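Local coordinates for protein hydroxylase, putative (PDB 3AFF) that probably hydroxylates the phenolic ring of the secosteroid 3-HSA with reduced flavin and oxygen, a step in cholesterol breakdown by Mycobacterium tuberculosis, at residues A97-R102 with R206-K211. Residues are numbered along the deposited sequence; the frame is centred on the assembly and turned at random. Where two conformers were deposited one is given.
Sequences ALFDQR and RFLSYK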
ATOM      1  N   ALA A  97      -0.883 -48.826 -18.590  1.00 17.28           N
ATOM      2  CA  ALA A  97      -1.873 -49.407 -17.670  1.00 16.38           C
ATOM      3  C   ALA A  97      -3.255 -48.918 -17.958  1.00 16.75           C
ATOM      4  O   ALA A  97      -4.174 -49.562 -17.530  1.00 19.02           O
ATOM      5  CB  ALA A  97      -1.513 -49.012 -16.183  1.00 16.37           C
ATOM      6  N   LEU A  98      -3.438 -47.753 -18.644  1.00 15.37           N
ATOM      7  CA  LEU A  98      -4.790 -47.257 -18.918  1.00 14.68           C
ATOM      8  C   LEU A  98      -5.254 -47.727 -20.322  1.00 14.28           C
ATOM      9  O   LEU A  98      -6.411 -47.624 -20.657  1.00 14.95           O
ATOM     10  CB  LEU A  98      -4.811 -45.716 -18.900  1.00 14.62           C
ATOM     11  CG  LEU A  98      -4.240 -45.044 -17.623  1.00 17.57           C
ATOM     12  CD1 LEU A  98      -4.104 -43.534 -17.828  1.00 17.71           C
ATOM     13  CD2 LEU A  98      -5.157 -45.337 -16.378  1.00 17.40           C
ATOM     14  N   PHE A  99      -4.347 -48.262 -21.097  1.00 15.96           N
ATOM     15  CA  PHE A  99      -4.691 -48.869 -22.423  1.00 18.73           C
ATOM     16  C   PHE A  99      -5.517 -50.163 -22.227  1.00 19.65           C
ATOM     17  O   PHE A  99      -5.498 -50.798 -21.157  1.00 18.29           O
ATOM     18  CB  PHE A  99      -3.404 -49.152 -23.203  1.00 16.76           C
ATOM     19  CG  PHE A  99      -2.972 -47.971 -24.059  1.00 17.95           C
ATOM     20  CD1 PHE A  99      -3.129 -48.004 -25.424  1.00 18.63           C
ATOM     21  CD2 PHE A  99      -2.475 -46.811 -23.456  1.00 20.21           C
ATOM     22  CE1 PHE A  99      -2.742 -46.926 -26.218  1.00 18.16           C
ATOM     23  CE2 PHE A  99      -2.086 -45.686 -24.239  1.00 17.73           C
ATOM     24  CZ  PHE A  99      -2.239 -45.736 -25.607  1.00 18.04           C
ATOM     25  N   ASP A 100      -6.250 -50.590 -23.242  1.00 20.98           N
ATOM     26  CA  ASP A 100      -6.976 -51.764 -22.915  0.50 20.99           C
ATOM     27  C   ASP A 100      -6.081 -53.024 -22.794  1.00 20.18           C
ATOM     28  O   ASP A 100      -4.931 -53.071 -23.190  1.00 19.51           O
ATOM     29  CB  ASP A 100      -8.302 -51.850 -23.660  0.50 22.93           C
ATOM     30  CG  ASP A 100      -8.153 -52.293 -25.056  0.50 23.39           C
ATOM     31  OD1 ASP A 100      -7.157 -52.971 -25.317  0.50 23.97           O
ATOM     32  OD2 ASP A 100      -9.042 -51.948 -25.874  0.50 26.50           O
ATOM     33  N   GLN A 101      -6.574 -53.994 -22.040  1.00 21.02           N
ATOM     34  CA  GLN A 101      -5.785 -55.169 -21.661  1.00 19.84           C
ATOM     35  C   GLN A 101      -5.075 -55.790 -22.883  1.00 20.55           C
ATOM     36  O   GLN A 101      -3.919 -56.236 -22.803  1.00 19.91           O
ATOM     37  CB  GLN A 101      -6.758 -56.176 -21.040  1.00 19.68           C
ATOM     38  CG  GLN A 101      -6.123 -57.482 -20.533  1.00 19.76           C
ATOM     39  CD  GLN A 101      -5.139 -57.266 -19.399  1.00 20.42           C
ATOM     40  OE1 GLN A 101      -5.284 -56.305 -18.634  1.00 22.06           O
ATOM     41  NE2 GLN A 101      -4.164 -58.177 -19.250  1.00 20.18           N
ATOM     42  N   ARG A 102      -5.745 -55.807 -24.046  1.00 21.17           N
ATOM     43  CA  ARG A 102      -5.063 -56.392 -25.238  1.00 22.71           C
ATOM     44  C   ARG A 102      -3.761 -55.663 -25.642  1.00 21.26           C
ATOM     45  O   ARG A 102      -2.799 -56.298 -26.087  1.00 19.38           O
ATOM     46  CB  ARG A 102      -6.037 -56.474 -26.407  1.00 23.96           C
ATOM     47  CG  ARG A 102      -5.490 -57.202 -27.620  1.00 27.98           C
ATOM     48  CD  ARG A 102      -6.612 -57.768 -28.589  1.00 30.35           C
ATOM     49  NE  ARG A 102      -7.618 -56.784 -29.018  1.00 34.93           N
ATOM     50  CZ  ARG A 102      -8.873 -56.800 -28.565  1.00 34.78           C
ATOM     51  NH1 ARG A 102      -9.227 -57.773 -27.699  1.00 35.09           N
ATOM     52  NH2 ARG A 102      -9.747 -55.855 -28.957  1.00 29.50           N
ATOM     53  N   ARG A 206      -5.053 -50.113 -29.783  1.00 18.32           N
ATOM     54  CA  ARG A 206      -3.802 -49.424 -29.529  1.00 17.66           C
ATOM     55  C   ARG A 206      -3.852 -47.896 -29.747  1.00 16.72           C
ATOM     56  O   ARG A 206      -2.866 -47.272 -30.018  1.00 16.20           O
ATOM     57  CB  ARG A 206      -2.647 -50.097 -30.265  1.00 16.33           C
ATOM     58  CG  ARG A 206      -2.200 -51.435 -29.655  1.00 20.31           C
ATOM     59  CD  ARG A 206      -0.784 -51.835 -30.054  1.00 19.54           C
ATOM     60  NE  ARG A 206      -0.795 -52.709 -31.230  1.00 20.52           N
ATOM     61  CZ  ARG A 206      -0.319 -52.393 -32.445  1.00 22.05           C
ATOM     62  NH1 ARG A 206       0.237 -51.189 -32.676  1.00 17.54           N
ATOM     63  NH2 ARG A 206      -0.434 -53.265 -33.471  1.00 22.41           N
ATOM     64  N   PHE A 207      -5.019 -47.324 -29.576  1.00 17.23           N
ATOM     65  CA  PHE A 207      -5.179 -45.898 -29.456  1.00 17.89           C
ATOM     66  C   PHE A 207      -5.919 -45.663 -28.158  1.00 17.96           C
ATOM     67  O   PHE A 207      -6.918 -46.338 -27.940  1.00 18.41           O
ATOM     68  CB  PHE A 207      -6.099 -45.366 -30.554  1.00 16.04           C
ATOM     69  CG  PHE A 207      -6.555 -43.927 -30.356  1.00 16.22           C
ATOM     70  CD1 PHE A 207      -5.666 -42.853 -30.616  1.00 17.29           C
ATOM     71  CD2 PHE A 207      -7.874 -43.626 -30.032  1.00 15.40           C
ATOM     72  CE1 PHE A 207      -6.053 -41.511 -30.472  1.00 14.81           C
ATOM     73  CE2 PHE A 207      -8.284 -42.276 -29.876  1.00 17.45           C
ATOM     74  CZ  PHE A 207      -7.371 -41.226 -30.134  1.00 18.29           C
ATOM     75  N   LEU A 208      -5.525 -44.632 -27.384  1.00 16.51           N
ATOM     76  CA  LEU A 208      -6.247 -44.284 -26.175  1.00 16.81           C
ATOM     77  C   LEU A 208      -6.495 -42.765 -26.208  1.00 16.43           C
ATOM     78  O   LEU A 208      -5.529 -41.975 -26.290  1.00 14.36           O
ATOM     79  CB  LEU A 208      -5.443 -44.673 -24.910  1.00 17.71           C
ATOM     80  CG  LEU A 208      -6.050 -44.145 -23.598  1.00 18.04           C
ATOM     81  CD1 LEU A 208      -7.406 -44.783 -23.385  1.00 20.08           C
ATOM     82  CD2 LEU A 208      -5.151 -44.393 -22.397  1.00 15.80           C
ATOM     83  N   SER A 209      -7.778 -42.394 -26.161  1.00 15.86           N
ATOM     84  CA  SER A 209      -8.233 -41.011 -26.225  1.00 17.40           C
ATOM     85  C   SER A 209      -7.966 -40.266 -24.896  1.00 18.13           C
ATOM     86  O   SER A 209      -8.066 -40.854 -23.801  1.00 18.42           O
ATOM     87  CB  SER A 209      -9.724 -41.078 -26.505  1.00 17.07           C
ATOM     88  OG  SER A 209     -10.341 -39.808 -26.530  1.00 23.15           O
ATOM     89  N   TYR A 210      -7.628 -38.994 -25.005  1.00 19.61           N
ATOM     90  CA  TYR A 210      -7.484 -38.101 -23.832  1.00 19.91           C
ATOM     91  C   TYR A 210      -8.845 -37.962 -23.157  1.00 22.28           C
ATOM     92  O   TYR A 210      -8.906 -37.875 -21.922  1.00 22.87           O
ATOM     93  CB  TYR A 210      -6.996 -36.734 -24.283  1.00 19.43           C
ATOM     94  CG  TYR A 210      -5.508 -36.637 -24.495  1.00 19.79           C
ATOM     95  CD1 TYR A 210      -4.693 -37.787 -24.456  1.00 16.76           C
ATOM     96  CD2 TYR A 210      -4.895 -35.396 -24.699  1.00 15.80           C
ATOM     97  CE1 TYR A 210      -3.318 -37.708 -24.630  1.00 14.87           C
ATOM     98  CE2 TYR A 210      -3.453 -35.316 -24.898  1.00 17.64           C
ATOM     99  CZ  TYR A 210      -2.719 -36.467 -24.877  1.00 17.15           C
ATOM    100  OH  TYR A 210      -1.368 -36.452 -25.048  1.00 23.26           O
ATOM    101  N   LYS A 211      -9.944 -38.028 -23.941  1.00 21.77           N
ATOM    102  CA  LYS A 211     -11.254 -37.914 -23.370  1.00 23.11           C
ATOM    103  C   LYS A 211     -11.512 -39.095 -22.379  1.00 23.16           C
ATOM    104  O   LYS A 211     -11.888 -38.897 -21.197  1.00 22.38           O
ATOM    105  CB  LYS A 211     -12.272 -37.822 -24.481  1.00 22.35           C
ATOM    106  CG  LYS A 211     -13.713 -37.808 -23.947  1.00 26.49           C
ATOM    107  CD  LYS A 211     -14.787 -38.020 -25.024  1.00 29.12           C
ATOM    108  CE  LYS A 211     -16.148 -37.457 -24.525  1.00 39.40           C
ATOM    109  NZ  LYS A 211     -15.995 -36.010 -23.949  1.00 41.79           N
TER
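Leu-208 meets Phe-99 with its first side-chain carbon. Its CB sits over one face of the Phe-99 ring, 3.6 Å from the ring centroid and 17° off the normal, a CH-pi contact. The carbon is shifted toward the rim and comes closest to CZ of Phe-99, at 3.4 Å. CG of Leu-208 is anti to the backbone N (chi1 171°), which carries the two methyls toward Leu-98. CD2 lies 3.8 Å from CD2 of Phe-99 and equally far from CB of Leu-98. This methyl touches both the ring and the side chain next to it in sequence. CD1 lies farther off, with O of Leu-98 as its nearest atom across the contact, at 4.1 Å. The contact joins two parts of an acyl-CoA dehydrogenase-like fold. Residues 97-100 link helix 80-96 to helix 101-108 in the N-terminal helical domain. Strand 207-209 belongs to the beta domain, where it pairs antiparallel with strand 162-172. At the edge of the Phe-99 ring, CE1 lies 3.8 Å from O of Arg-206, near the ring plane. The ring also meets that of Phe-152 on strand 150-159. The side chain of Phe-99 is about 7 Å from that of Tyr-120, which probably binds FMN. The CB of Arg-206 points away from segment 97-102, and NE forms a salt bridge with Glu-106 on helix 101-108. Its NH1 bonds to O of Leu-170 on strand 162-172.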